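Local coordinates for protein abietadiene synthase, chloroplastic (Abies grandis, PDB 3S9V) that belongs to the terpene synthases, a family of largely helical enzymes, and carries both the N-terminal and the metal-binding domains of that family, at residues Leu552-Leu562 against Met572-Phe583. Sequence-based numbering, arbitrary orientation.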
# COMPACT_ATOMS: atom_id res chain seq x y z
N LEU A 552 19.92 41.85 -17.22
CA LEU A 552 18.90 42.87 -16.99
C LEU A 552 17.76 42.23 -16.21
O LEU A 552 17.20 42.84 -15.30
CB LEU A 552 18.36 43.42 -18.31
CG LEU A 552 19.35 44.10 -19.26
CD1 LEU A 552 18.63 44.40 -20.57
CD2 LEU A 552 19.90 45.38 -18.64
N PHE A 553 17.42 40.99 -16.56
CA PHE A 553 16.35 40.29 -15.86
C PHE A 553 16.75 40.06 -14.40
O PHE A 553 16.01 40.39 -13.47
CB PHE A 553 16.05 38.95 -16.55
CG PHE A 553 14.70 38.36 -16.17
CD1 PHE A 553 14.53 37.68 -14.96
CD2 PHE A 553 13.61 38.49 -17.03
CE1 PHE A 553 13.29 37.15 -14.62
CE2 PHE A 553 12.36 37.96 -16.69
CZ PHE A 553 12.20 37.29 -15.48
N THR A 554 17.95 39.51 -14.20
CA THR A 554 18.44 39.25 -12.86
C THR A 554 18.48 40.53 -12.02
O THR A 554 18.07 40.53 -10.85
CB THR A 554 19.86 38.63 -12.90
OG1 THR A 554 19.83 37.44 -13.70
CG2 THR A 554 20.34 38.26 -11.51
N GLU A 555 18.95 41.61 -12.64
CA GLU A 555 19.03 42.90 -11.97
C GLU A 555 17.65 43.47 -11.66
O GLU A 555 17.44 44.10 -10.61
CB GLU A 555 19.81 43.90 -12.83
CG GLU A 555 19.86 45.32 -12.26
CD GLU A 555 20.84 45.46 -11.12
OE1 GLU A 555 20.74 44.70 -10.13
OE2 GLU A 555 21.73 46.34 -11.21
N SER A 556 16.71 43.26 -12.57
CA SER A 556 15.35 43.75 -12.38
C SER A 556 14.76 43.11 -11.14
O SER A 556 14.12 43.78 -10.33
CB SER A 556 14.47 43.42 -13.60
OG SER A 556 14.92 44.08 -14.77
N VAL A 557 14.97 41.80 -11.00
CA VAL A 557 14.46 41.06 -9.85
C VAL A 557 15.11 41.56 -8.55
O VAL A 557 14.45 41.62 -7.51
CB VAL A 557 14.72 39.55 -10.01
CG1 VAL A 557 14.19 38.79 -8.82
CG2 VAL A 557 14.07 39.05 -11.29
N LYS A 558 16.39 41.91 -8.62
CA LYS A 558 17.09 42.40 -7.44
C LYS A 558 16.57 43.74 -6.91
O LYS A 558 16.34 43.90 -5.71
CB LYS A 558 18.59 42.53 -7.73
CG LYS A 558 19.38 43.01 -6.53
CD LYS A 558 20.78 43.48 -6.91
CE LYS A 558 21.52 43.99 -5.68
NZ LYS A 558 22.83 44.60 -6.02
N ARG A 559 16.40 44.72 -7.80
CA ARG A 559 15.91 46.02 -7.37
C ARG A 559 14.37 46.04 -7.32
O ARG A 559 13.76 46.91 -6.69
CB ARG A 559 16.43 47.13 -8.30
CG ARG A 559 16.14 46.89 -9.76
CD ARG A 559 16.57 48.07 -10.62
NE ARG A 559 18.02 48.18 -10.79
CZ ARG A 559 18.61 48.99 -11.67
NH1 ARG A 559 17.86 49.77 -12.45
NH2 ARG A 559 19.93 49.03 -11.77
N TRP A 560 13.77 45.05 -7.97
CA TRP A 560 12.32 44.88 -8.04
C TRP A 560 11.52 46.11 -8.48
O TRP A 560 10.69 46.63 -7.73
CB TRP A 560 11.79 44.36 -6.69
CG TRP A 560 10.40 43.77 -6.78
CD1 TRP A 560 9.23 44.37 -6.45
CD2 TRP A 560 10.05 42.49 -7.33
NE1 TRP A 560 8.17 43.56 -6.76
CE2 TRP A 560 8.64 42.40 -7.30
CE3 TRP A 560 10.79 41.42 -7.85
CZ2 TRP A 560 7.96 41.28 -7.77
CZ3 TRP A 560 10.11 40.30 -8.31
CH2 TRP A 560 8.70 40.24 -8.27
N ASP A 561 11.78 46.56 -9.71
CA ASP A 561 11.07 47.70 -10.30
C ASP A 561 11.07 47.52 -11.81
O ASP A 561 11.48 46.47 -12.32
CB ASP A 561 11.72 49.04 -9.92
CG ASP A 561 13.15 49.17 -10.43
OD1 ASP A 561 13.43 48.77 -11.58
OD2 ASP A 561 13.99 49.71 -9.68
N LEU A 562 10.62 48.54 -12.53
CA LEU A 562 10.56 48.48 -13.99
C LEU A 562 11.54 49.47 -14.62
O LEU A 562 11.30 49.97 -15.71
CB LEU A 562 9.14 48.79 -14.47
CG LEU A 562 8.03 47.92 -13.88
CD1 LEU A 562 6.68 48.35 -14.44
CD2 LEU A 562 8.28 46.46 -14.21
N MET A 572 11.80 39.24 -23.69
CA MET A 572 12.20 39.33 -22.29
C MET A 572 11.33 40.31 -21.51
O MET A 572 10.90 40.03 -20.38
CB MET A 572 13.68 39.73 -22.18
CG MET A 572 14.26 39.64 -20.78
SD MET A 572 16.05 39.93 -20.65
CE MET A 572 16.09 41.00 -19.27
N LYS A 573 11.05 41.46 -22.11
CA LYS A 573 10.25 42.51 -21.48
C LYS A 573 8.90 41.98 -21.04
O LYS A 573 8.48 42.18 -19.90
CB LYS A 573 10.05 43.66 -22.47
CG LYS A 573 9.20 44.81 -21.96
CD LYS A 573 9.08 45.88 -23.04
CE LYS A 573 8.10 46.98 -22.64
NZ LYS A 573 7.94 47.97 -23.75
N ILE A 574 8.23 41.30 -21.96
CA ILE A 574 6.93 40.71 -21.70
C ILE A 574 7.06 39.71 -20.56
O ILE A 574 6.32 39.76 -19.58
CB ILE A 574 6.41 39.98 -22.97
CG1 ILE A 574 6.07 41.00 -24.06
CG2 ILE A 574 5.20 39.13 -22.62
CD1 ILE A 574 5.69 40.36 -25.38
N CYS A 575 8.03 38.80 -20.69
CA CYS A 575 8.26 37.79 -19.68
C CYS A 575 8.39 38.41 -18.30
O CYS A 575 7.71 37.98 -17.37
CB CYS A 575 9.52 36.98 -20.01
SG CYS A 575 10.00 35.84 -18.70
N PHE A 576 9.24 39.42 -18.17
CA PHE A 576 9.43 40.06 -16.88
C PHE A 576 8.18 40.76 -16.34
O PHE A 576 7.81 40.55 -15.18
CB PHE A 576 10.57 41.09 -16.93
CG PHE A 576 10.88 41.69 -15.60
CD1 PHE A 576 11.48 40.94 -14.60
CD2 PHE A 576 10.48 43.00 -15.30
CE1 PHE A 576 11.69 41.46 -13.33
CE2 PHE A 576 10.68 43.53 -14.03
CZ PHE A 576 11.28 42.76 -13.04
N VAL A 577 7.54 41.59 -17.16
CA VAL A 577 6.34 42.29 -16.72
C VAL A 577 5.38 41.28 -16.11
O VAL A 577 4.83 41.50 -15.03
CB VAL A 577 5.65 43.05 -17.89
CG1 VAL A 577 4.32 43.64 -17.43
CG2 VAL A 577 6.55 44.17 -18.39
N GLY A 578 5.19 40.16 -16.81
CA GLY A 578 4.32 39.11 -16.32
C GLY A 578 4.85 38.57 -14.99
O GLY A 578 4.09 38.40 -14.04
N PHE A 579 6.15 38.32 -14.93
CA PHE A 579 6.80 37.81 -13.72
C PHE A 579 6.52 38.76 -12.56
O PHE A 579 6.07 38.33 -11.49
CB PHE A 579 8.31 37.69 -13.95
CG PHE A 579 9.09 37.18 -12.76
CD1 PHE A 579 9.12 35.83 -12.46
CD2 PHE A 579 9.80 38.06 -11.95
CE1 PHE A 579 9.86 35.35 -11.38
CE2 PHE A 579 10.54 37.60 -10.86
CZ PHE A 579 10.57 36.24 -10.58
N TYR A 580 6.78 40.04 -12.78
CA TYR A 580 6.58 41.10 -11.79
C TYR A 580 5.11 41.23 -11.34
O TYR A 580 4.82 41.34 -10.15
CB TYR A 580 7.08 42.43 -12.38
CG TYR A 580 6.88 43.69 -11.55
CD1 TYR A 580 5.83 44.58 -11.83
CD2 TYR A 580 7.78 44.04 -10.55
CE1 TYR A 580 5.70 45.79 -11.14
CE2 TYR A 580 7.66 45.24 -9.85
CZ TYR A 580 6.62 46.11 -10.15
OH TYR A 580 6.52 47.31 -9.47
N ASN A 581 4.19 41.21 -12.29
CA ASN A 581 2.78 41.33 -11.94
C ASN A 581 2.30 40.11 -11.15
O ASN A 581 1.58 40.23 -10.16
CB ASN A 581 1.91 41.50 -13.19
CG ASN A 581 2.19 42.81 -13.91
OD1 ASN A 581 2.60 43.79 -13.29
ND2 ASN A 581 1.94 42.83 -15.22
N THR A 582 2.72 38.92 -11.58
CA THR A 582 2.33 37.70 -10.90
C THR A 582 2.85 37.67 -9.47
O THR A 582 2.09 37.41 -8.54
CB THR A 582 2.84 36.46 -11.65
OG1 THR A 582 2.14 36.33 -12.89
CG2 THR A 582 2.64 35.22 -10.81
N PHE A 583 4.13 37.96 -9.27
CA PHE A 583 4.64 37.89 -7.91
C PHE A 583 4.30 39.02 -6.96
O PHE A 583 4.42 38.85 -5.75
CB PHE A 583 6.13 37.60 -7.93
CG PHE A 583 6.44 36.18 -8.31
CD1 PHE A 583 6.68 35.84 -9.64
CD2 PHE A 583 6.40 35.17 -7.35
CE1 PHE A 583 6.86 34.50 -10.00
CE2 PHE A 583 6.58 33.83 -7.70
CZ PHE A 583 6.81 33.50 -9.04
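The carbonyl oxygen of Leu552 is gripped twice by Ser556, whose backbone N and OG reach it from opposite faces of the carbonyl plane, OG at 2.6 Å from Leu552 O. With the hydroxyl turned back onto its own helix, Ser556 offers CB to the neighbouring one, a CH-pi contact 3.7 Å from the centroid of the Phe576 ring. This is helix-on-helix packing in the all-alpha terpene synthase fold: consecutive helices 547-559 and 570-594 run nearly parallel, the axes of their segments 11.1 Å apart and crossing at -22°. Phe553 forms a knob in the hole made by Met572, Cys575, Phe576 and Phe579. Its CG lies anti to the backbone N (chi1 -162°), which swings the ring across to the second helix. There Phe576 turns its edge to the Phe553 face in a T-shaped pair, centroids 5.2 Å apart and planes at 87°, while Cys575 SG approaches the ring obliquely, 3.8 Å from Phe553 CE2. Phe579 completes the aromatic cluster and continues it to Trp606 and Phe533, on the flanking helices 599-621 and 521-541. Beyond the helix end, Trp560 takes a positive phi and the chain turns off. Tyr580 lies over one face of the indole with its ring tilted against it, CD2 of Tyr580 3.7 Å from Trp560 CE2, and the indole NE1 is hydrogen-bonded to Asn584. The six-membered rim of the indole meets the second helix edge-on, with Trp560 CH2 3.7 Å from Phe583 CB. Two residues on, Leu562 sets CD2 over a face of Tyr580, 4.0 Å from the centroid of that ring.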